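Local coordinates for protein prolyl-tRNA synthetase (Naegleria fowleri, PDB 6UYH) that probably attaches proline to its cognate tRNA in an ATP-dependent reaction, as a class II aminoacyl-tRNA synthetase, and binds halofuginone together with an ATP analogue, at residues Y45-P49 against N50-V54; E20-S23 against E24-S27; A180-E183 against V184-L188. One frame throughout, in Å; residues are numbered along the deposited sequence.

Contact 1: residues Y45-P49 against N50-V54; sequences YIFRP and NCWFV
Phe47 and Trp52 meet ring to ring where a short strand turns into a helix. The pair is an offset edge-to-face stack. The edge of Trp52 points toward the face of Phe47, with the planes at 88° and the centroid of the Trp52 six-membered ring 5.7 Å from that of Phe47. The nearest atoms are Phe47 CD2 and Trp52 CE3, 3.8 Å apart. Trp52 CG stands anti to its own backbone N (chi1 -167°), which sets the CE3 corner of the indole beside the Phe47 ring.

A sulfur-aromatic contact joins the same ring. Cys51 SG lies 3.6 Å from Phe47 CD2 and approaches the ring obliquely. Phe47 is thus gripped by two consecutive helix residues.

The backbone bonds start the helix. Arg48 is the N-cap residue, and its carbonyl O takes Trp52 N at 2.9 Å in a nearly straight bond. Cys51 N reaches the same oxygen only weakly, with an N-H...O angle of 126°. Phe53 N then bonds to Pro49 O at 3.0 Å. Pro49 opens the first turn, where its lack of an N-H costs no helix bond.

The strand 45-47 pairs antiparallel with strand 36-38. Phe159, from the pocket of the bound ATP analogue, and Tyr166 add further edge-to-face contacts to Phe47. The strand-to-helix junction lies between helix 274-283, whose Leu276 packs on Cys51 and Val54, and the second subunit, whose Trp131 makes a cation-pi contact with Arg48 and whose Met75 packs on Trp52.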
loop_
_atom_site.group_PDB
_atom_site.type_symbol
_atom_site.label_atom_id
_atom_site.label_comp_id
_atom_site.label_asym_id
_atom_site.label_seq_id
_atom_site.Cartn_x
_atom_site.Cartn_y
_atom_site.Cartn_z
ATOM N N TYR A 45 -13.196 -5.077 -8.875
ATOM C CA TYR A 45 -12.554 -4.827 -10.159
ATOM C C TYR A 45 -11.053 -4.991 -10.029
ATOM O O TYR A 45 -10.481 -4.829 -8.952
ATOM C CB TYR A 45 -12.883 -3.423 -10.685
ATOM C CG TYR A 45 -14.380 -3.144 -10.683
ATOM C CD1 TYR A 45 -15.171 -3.550 -11.742
ATOM C CD2 TYR A 45 -14.992 -2.491 -9.611
ATOM C CE1 TYR A 45 -16.544 -3.320 -11.746
ATOM C CE2 TYR A 45 -16.365 -2.257 -9.604
ATOM C CZ TYR A 45 -17.128 -2.672 -10.673
ATOM O OH TYR A 45 -18.487 -2.445 -10.688
ATOM N N ILE A 46 -10.421 -5.292 -11.160
ATOM C CA ILE A 46 -8.971 -5.459 -11.263
ATOM C C ILE A 46 -8.353 -4.142 -11.727
ATOM O O ILE A 46 -8.738 -3.609 -12.777
ATOM C CB ILE A 46 -8.632 -6.591 -12.244
ATOM C CG1 ILE A 46 -9.181 -7.924 -11.728
ATOM C CG2 ILE A 46 -7.114 -6.639 -12.512
ATOM C CD1 ILE A 46 -9.328 -8.972 -12.809
ATOM N N PHE A 47 -7.385 -3.619 -10.954
ATOM C CA PHE A 47 -6.687 -2.373 -11.290
ATOM C C PHE A 47 -5.388 -2.746 -11.998
ATOM O O PHE A 47 -4.454 -3.252 -11.363
ATOM C CB PHE A 47 -6.369 -1.532 -10.049
ATOM C CG PHE A 47 -7.568 -0.969 -9.330
ATOM C CD1 PHE A 47 -8.576 -1.788 -8.861
ATOM C CD2 PHE A 47 -7.644 0.388 -9.073
ATOM C CE1 PHE A 47 -9.671 -1.254 -8.185
ATOM C CE2 PHE A 47 -8.732 0.928 -8.382
ATOM C CZ PHE A 47 -9.745 0.107 -7.953
ATOM N N ARG A 48 -5.321 -2.487 -13.300
ATOM C CA ARG A 48 -4.160 -2.843 -14.107
ATOM C C ARG A 48 -3.065 -1.779 -13.957
ATOM O O ARG A 48 -3.294 -0.726 -13.350
ATOM C CB ARG A 48 -4.617 -3.044 -15.553
ATOM C CG ARG A 48 -5.590 -4.215 -15.719
ATOM C CD ARG A 48 -6.016 -4.405 -17.174
ATOM N NE ARG A 48 -4.948 -5.014 -17.969
ATOM C CZ ARG A 48 -5.074 -5.368 -19.246
ATOM N NH1 ARG A 48 -6.222 -5.164 -19.880
ATOM N NH2 ARG A 48 -4.054 -5.935 -19.887
ATOM N N PRO A 49 -1.854 -2.025 -14.489
ATOM C CA PRO A 49 -0.713 -1.137 -14.160
ATOM C C PRO A 49 -0.939 0.349 -14.415
ATOM O O PRO A 49 -0.611 1.168 -13.548
ATOM C CB PRO A 49 0.413 -1.695 -15.041
ATOM C CG PRO A 49 0.116 -3.151 -15.118
ATOM C CD PRO A 49 -1.395 -3.224 -15.224
ATOM N N ASN A 50 -1.459 0.723 -15.588
ATOM C CA ASN A 50 -1.599 2.142 -15.911
ATOM C C ASN A 50 -2.612 2.807 -14.997
ATOM O O ASN A 50 -2.534 4.010 -14.735
ATOM C CB ASN A 50 -2.017 2.318 -17.367
ATOM C CG ASN A 50 -1.026 1.719 -18.338
ATOM O OD1 ASN A 50 0.065 1.287 -17.955
ATOM N ND2 ASN A 50 -1.395 1.698 -19.615
ATOM N N CYS A 51 -3.550 2.024 -14.495
ATOM C CA CYS A 51 -4.568 2.511 -13.583
ATOM C C CYS A 51 -4.025 2.644 -12.168
ATOM O O CYS A 51 -4.187 3.687 -11.521
ATOM C CB CYS A 51 -5.739 1.545 -13.629
ATOM S SG CYS A 51 -6.906 1.761 -12.301
ATOM N N TRP A 52 -3.374 1.588 -11.670
ATOM C CA TRP A 52 -2.828 1.634 -10.320
ATOM C C TRP A 52 -1.775 2.727 -10.195
ATOM O O TRP A 52 -1.635 3.333 -9.131
ATOM C CB TRP A 52 -2.240 0.264 -9.942
ATOM C CG TRP A 52 -1.942 0.133 -8.453
ATOM C CD1 TRP A 52 -0.710 0.002 -7.863
ATOM C CD2 TRP A 52 -2.899 0.135 -7.387
ATOM N NE1 TRP A 52 -0.853 -0.081 -6.496
ATOM C CE2 TRP A 52 -2.183 -0.006 -6.180
ATOM C CE3 TRP A 52 -4.294 0.245 -7.336
ATOM C CZ2 TRP A 52 -2.818 -0.037 -4.935
ATOM C CZ3 TRP A 52 -4.923 0.202 -6.101
ATOM C CH2 TRP A 52 -4.180 0.060 -4.919
ATOM N N PHE A 53 -1.059 3.017 -11.285
ATOM C CA PHE A 53 -0.103 4.121 -11.290
ATOM C C PHE A 53 -0.741 5.435 -10.855
ATOM O O PHE A 53 -0.111 6.239 -10.157
ATOM C CB PHE A 53 0.514 4.282 -12.682
ATOM C CG PHE A 53 1.543 5.387 -12.757
ATOM C CD1 PHE A 53 2.867 5.133 -12.463
ATOM C CD2 PHE A 53 1.173 6.687 -13.095
ATOM C CE1 PHE A 53 3.808 6.140 -12.515
ATOM C CE2 PHE A 53 2.115 7.706 -13.137
ATOM C CZ PHE A 53 3.430 7.429 -12.847
ATOM N N VAL A 54 -1.982 5.688 -11.283
ATOM C CA VAL A 54 -2.661 6.917 -10.875
ATOM C C VAL A 54 -2.829 6.949 -9.362
ATOM O O VAL A 54 -2.570 7.967 -8.709
ATOM C CB VAL A 54 -4.018 7.051 -11.590
ATOM C CG1 VAL A 54 -4.733 8.339 -11.120
ATOM C CG2 VAL A 54 -3.834 7.111 -13.094
#

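Contact 2: residues E20-S23 against E24-S27; sequences ENFS and EWYS
The rings of Phe22 and Trp25 run almost parallel, with planes at 9°, but they are slid apart and barely overlap. The centroid of the Trp25 six-membered ring is 5.6 Å from that of Phe22. They touch at one corner, Phe22 CE1 to Trp25 CZ3 at 3.6 Å, approaching obliquely. The in-plane edge of Trp25 also faces Phe22 O. Both side chains leave the helix with CG opposite the backbone N (chi1 -170° for Phe22, 170° for Trp25). This carries both rings off the helix in one direction and lets CE1 and CZ3 meet.

Asn21 is the N-cap of the helix. Its OD1 accepts from Glu24 N at 3.1 Å, with the donor well above the plane of the amide carbonyl. This supplies an acceptor to a first-turn N-H that has no helix carbonyl before it. Asn21 CG also rests on Glu24 CB at 3.6 Å.

Regular helix bonds follow. Trp25 N reaches Asn21 O at 2.9 Å, Tyr26 N reaches Phe22 O, and Ser27 N reaches Ser23 O.

Outside the turn, the indole is held by a bond from Trp25 NE1 to Asp285 O, while Ser463 bonds to Ser23 OG and Tyr38 OH to Ser27 OG. Tyr26 OH bonds to Pro158 O, and the Tyr26 side chain touches Phe159, a residue of the ATP-analogue pocket. Helix 22-32 thus begins with Phe22 and Tyr26 against helix 274-283, where Met281 meets both.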
loop_
_atom_site.group_PDB
_atom_site.type_symbol
_atom_site.label_atom_id
_atom_site.label_comp_id
_atom_site.label_asym_id
_atom_site.label_seq_id
_atom_site.Cartn_x
_atom_site.Cartn_y
_atom_site.Cartn_z
ATOM N N GLU A 20 -23.793 9.042 -26.478
ATOM C CA GLU A 20 -24.807 8.084 -26.915
ATOM C C GLU A 20 -25.277 7.175 -25.782
ATOM O O GLU A 20 -26.478 6.941 -25.616
ATOM C CB GLU A 20 -24.263 7.209 -28.060
ATOM C CG GLU A 20 -24.310 7.849 -29.427
ATOM C CD GLU A 20 -23.576 7.029 -30.482
ATOM O OE1 GLU A 20 -22.876 6.054 -30.121
ATOM O OE2 GLU A 20 -23.686 7.375 -31.673
ATOM N N ASN A 21 -24.334 6.605 -25.043
ATOM C CA ASN A 21 -24.652 5.652 -23.983
ATOM C C ASN A 21 -23.493 5.748 -22.998
ATOM O O ASN A 21 -22.434 5.156 -23.225
ATOM C CB ASN A 21 -24.821 4.239 -24.531
ATOM C CG ASN A 21 -25.250 3.239 -23.464
ATOM O OD1 ASN A 21 -24.886 3.358 -22.298
ATOM N ND2 ASN A 21 -26.030 2.247 -23.868
ATOM N N PHE A 22 -23.693 6.521 -21.931
ATOM C CA PHE A 22 -22.582 6.869 -21.059
ATOM C C PHE A 22 -22.024 5.640 -20.361
ATOM O O PHE A 22 -20.805 5.525 -20.180
ATOM C CB PHE A 22 -23.033 7.925 -20.039
ATOM C CG PHE A 22 -21.906 8.532 -19.243
ATOM C CD1 PHE A 22 -20.769 9.014 -19.873
ATOM C CD2 PHE A 22 -21.996 8.646 -17.863
ATOM C CE1 PHE A 22 -19.723 9.568 -19.136
ATOM C CE2 PHE A 22 -20.960 9.209 -17.120
ATOM C CZ PHE A 22 -19.822 9.675 -17.762
ATOM N N SER A 23 -22.886 4.706 -19.961
ATOM C CA SER A 23 -22.372 3.564 -19.207
ATOM C C SER A 23 -21.618 2.597 -20.114
ATOM O O SER A 23 -20.601 2.022 -19.702
ATOM C CB SER A 23 -23.521 2.865 -18.470
ATOM O OG SER A 23 -24.508 2.421 -19.376
ATOM N N GLU A 24 -22.063 2.437 -21.359
ATOM C CA GLU A 24 -21.343 1.571 -22.285
ATOM C C GLU A 24 -20.032 2.216 -22.726
ATOM O O GLU A 24 -19.001 1.537 -22.803
ATOM C CB GLU A 24 -22.232 1.231 -23.483
ATOM C CG GLU A 24 -21.536 0.417 -24.574
ATOM C CD GLU A 24 -21.034 -0.950 -24.113
ATOM O OE1 GLU A 24 -21.500 -1.457 -23.067
ATOM O OE2 GLU A 24 -20.165 -1.520 -24.815
ATOM N N TRP A 25 -20.052 3.527 -22.995
ATOM C CA TRP A 25 -18.818 4.268 -23.265
ATOM C C TRP A 25 -17.800 4.072 -22.147
ATOM O O TRP A 25 -16.621 3.789 -22.394
ATOM C CB TRP A 25 -19.119 5.765 -23.441
ATOM C CG TRP A 25 -17.866 6.608 -23.489
ATOM C CD1 TRP A 25 -17.113 6.899 -24.598
ATOM C CD2 TRP A 25 -17.210 7.245 -22.383
ATOM N NE1 TRP A 25 -16.038 7.685 -24.250
ATOM C CE2 TRP A 25 -16.072 7.908 -22.898
ATOM C CE3 TRP A 25 -17.484 7.337 -21.008
ATOM C CZ2 TRP A 25 -15.197 8.632 -22.089
ATOM C CZ3 TRP A 25 -16.610 8.061 -20.198
ATOM C CH2 TRP A 25 -15.480 8.701 -20.744
ATOM N N TYR A 26 -18.250 4.228 -20.899
ATOM C CA TYR A 26 -17.358 4.121 -19.751
ATOM C C TYR A 26 -16.748 2.735 -19.662
ATOM O O TYR A 26 -15.536 2.584 -19.450
ATOM C CB TYR A 26 -18.156 4.432 -18.483
ATOM C CG TYR A 26 -17.395 4.528 -17.185
ATOM C CD1 TYR A 26 -16.361 5.440 -17.027
ATOM C CD2 TYR A 26 -17.756 3.742 -16.091
ATOM C CE1 TYR A 26 -15.691 5.557 -15.827
ATOM C CE2 TYR A 26 -17.093 3.857 -14.869
ATOM C CZ TYR A 26 -16.065 4.766 -14.746
ATOM O OH TYR A 26 -15.410 4.899 -13.541
ATOM N N SER A 27 -17.573 1.707 -19.847
ATOM C CA SER A 27 -17.058 0.347 -19.825
ATOM C C SER A 27 -15.996 0.144 -20.899
ATOM O O SER A 27 -14.934 -0.429 -20.627
ATOM C CB SER A 27 -18.206 -0.640 -20.001
ATOM O OG SER A 27 -17.715 -1.966 -20.025
#

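Contact 3: residues A180-E183 against V184-L188; sequences ADEE and VFTIL
Thr186 bonds to Glu182 through both its hydroxyl and its backbone N-H. Thr186 OG1 donates to Glu182 O at 2.9 Å, and Thr186 N donates to the same oxygen at 3.1 Å. One carbonyl therefore takes two bonds from one residue. The hydroxyl comes from above the carbonyl plane, 40° out of it, while the N-H is tilted by only 18°. Thr186 OG1 lies beside its own backbone N (chi1 -65°), and this turns the hydroxyl back to the preceding turn. A water bridges the outer side, donating to both Thr186 OG1 and Glu182 OE2. The two side chains run alongside each other.

Glu183 and Ile187 form a second such pair. Glu183 CG touches Ile187 CG1 at 3.9 Å, and Ile187 N closes on Glu183 O at 2.8 Å. On another side of the helix, the edge of the Phe185 ring faces Asp181 O, with CD2 3.3 Å from that oxygen. The backbone bond from Phe185 N to Asp181 O is long and weak at 3.5 Å. Val184 N bonds normally to Ala180 O, and Val184 CG2 lies 3.5 Å from that same oxygen.

Further out, the carboxylate of Glu183 is held by Ser172, Asn267 and Trp269. Asp181 pairs with Lys177 in a salt bridge and accepts from Tyr219. Tyr219 also packs on Phe185, and His241 of strand 232-243 packs on Val184.

Glu183 is a buried acid whose two oxygens meet three neutral partners. Such hydrogen bonding would compensate for burial and probably fixes the carboxylate against the strands of the class II core. Glu182, on the exposed side, uses a water instead.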
loop_
_atom_site.group_PDB
_atom_site.type_symbol
_atom_site.label_atom_id
_atom_site.label_comp_id
_atom_site.label_asym_id
_atom_site.label_seq_id
_atom_site.Cartn_x
_atom_site.Cartn_y
_atom_site.Cartn_z
ATOM N N ALA A 180 -8.545 21.197 16.058
ATOM C CA ALA A 180 -9.241 20.218 15.234
ATOM C C ALA A 180 -9.919 20.895 14.045
ATOM O O ALA A 180 -9.762 20.458 12.901
ATOM C CB ALA A 180 -10.245 19.445 16.087
ATOM N N ASP A 181 -10.644 21.992 14.297
ATOM C CA ASP A 181 -11.266 22.756 13.212
ATOM C C ASP A 181 -10.253 23.087 12.122
ATOM O O ASP A 181 -10.517 22.896 10.933
ATOM C CB ASP A 181 -11.874 24.060 13.751
ATOM C CG ASP A 181 -13.167 23.852 14.525
ATOM O OD1 ASP A 181 -13.848 22.822 14.344
ATOM O OD2 ASP A 181 -13.512 24.753 15.311
ATOM N N GLU A 182 -9.074 23.572 12.522
ATOM C CA GLU A 182 -8.059 23.968 11.547
ATOM C C GLU A 182 -7.647 22.800 10.659
ATOM O O GLU A 182 -7.458 22.966 9.447
ATOM C CB GLU A 182 -6.835 24.549 12.261
ATOM C CG GLU A 182 -5.728 24.984 11.310
ATOM C CD GLU A 182 -4.384 25.170 11.999
ATOM O OE1 GLU A 182 -4.307 24.982 13.233
ATOM O OE2 GLU A 182 -3.402 25.499 11.300
ATOM N N GLU A 183 -7.496 21.610 11.240
ATOM C CA GLU A 183 -7.082 20.465 10.431
ATOM C C GLU A 183 -8.165 20.056 9.435
ATOM O O GLU A 183 -7.854 19.693 8.296
ATOM C CB GLU A 183 -6.717 19.273 11.309
ATOM C CG GLU A 183 -6.260 18.086 10.441
ATOM C CD GLU A 183 -6.213 16.753 11.161
ATOM O OE1 GLU A 183 -7.278 16.227 11.536
ATOM O OE2 GLU A 183 -5.103 16.214 11.329
ATOM N N VAL A 184 -9.443 20.101 9.841
ATOM C CA VAL A 184 -10.522 19.722 8.923
ATOM C C VAL A 184 -10.373 20.451 7.591
ATOM O O VAL A 184 -10.429 19.843 6.511
ATOM C CB VAL A 184 -11.899 20.011 9.552
ATOM C CG1 VAL A 184 -13.006 19.833 8.478
ATOM C CG2 VAL A 184 -12.152 19.105 10.744
ATOM N N PHE A 185 -10.163 21.765 7.651
ATOM C CA PHE A 185 -10.155 22.557 6.424
ATOM C C PHE A 185 -8.808 22.493 5.721
ATOM O O PHE A 185 -8.744 22.644 4.495
ATOM C CB PHE A 185 -10.592 23.993 6.746
ATOM C CG PHE A 185 -12.033 24.072 7.162
ATOM C CD1 PHE A 185 -13.040 24.150 6.205
ATOM C CD2 PHE A 185 -12.388 23.992 8.502
ATOM C CE1 PHE A 185 -14.375 24.188 6.574
ATOM C CE2 PHE A 185 -13.721 24.032 8.884
ATOM C CZ PHE A 185 -14.717 24.130 7.918
ATOM N N THR A 186 -7.735 22.245 6.477
ATOM C CA THR A 186 -6.433 21.950 5.881
ATOM C C THR A 186 -6.483 20.675 5.039
ATOM O O THR A 186 -5.980 20.642 3.905
ATOM C CB THR A 186 -5.384 21.832 6.991
ATOM O OG1 THR A 186 -5.238 23.101 7.645
ATOM C CG2 THR A 186 -4.035 21.381 6.424
ATOM N N ILE A 187 -7.089 19.608 5.574
ATOM C CA ILE A 187 -7.206 18.370 4.801
ATOM C C ILE A 187 -8.141 18.577 3.619
ATOM O O ILE A 187 -7.891 18.073 2.517
ATOM C CB ILE A 187 -7.675 17.201 5.697
ATOM C CG1 ILE A 187 -6.632 16.898 6.792
ATOM C CG2 ILE A 187 -7.930 15.932 4.858
ATOM C CD1 ILE A 187 -5.294 16.395 6.259
ATOM N N LEU A 188 -9.230 19.327 3.823
ATOM C CA LEU A 188 -10.156 19.600 2.724
ATOM C C LEU A 188 -9.453 20.321 1.576
ATOM O O LEU A 188 -9.705 20.031 0.398
ATOM C CB LEU A 188 -11.346 20.427 3.225
ATOM C CG LEU A 188 -12.502 20.532 2.216
ATOM C CD1 LEU A 188 -13.214 19.197 2.073
ATOM C CD2 LEU A 188 -13.473 21.638 2.611
HETATM O O HOH W 1 -2.583 23.153 9.182
#

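All three contacts are local, each within one continuous run of chain, and none touches another. Contacts 1 and 2 both mark helix starts. In contact 2 the Asn21 side chain caps the helix; in contact 1 the N-cap Arg48 contributes its carbonyl to the first helix bonds. Both helices pack on helix 274-283. Contact 3 lies inside helix 177-198, on the opposite side of the chain's centre, and faces the core strands. All are partly buried, with most aromatic rings buried in contacts 1 and 2 and a buried acid in contact 3. The second subunit reaches contact 1 alone. The chemistry shifts accordingly, from ring and sulfur packing to near-parallel rings with capping, then to carbonyl, hydroxyl and water bonds.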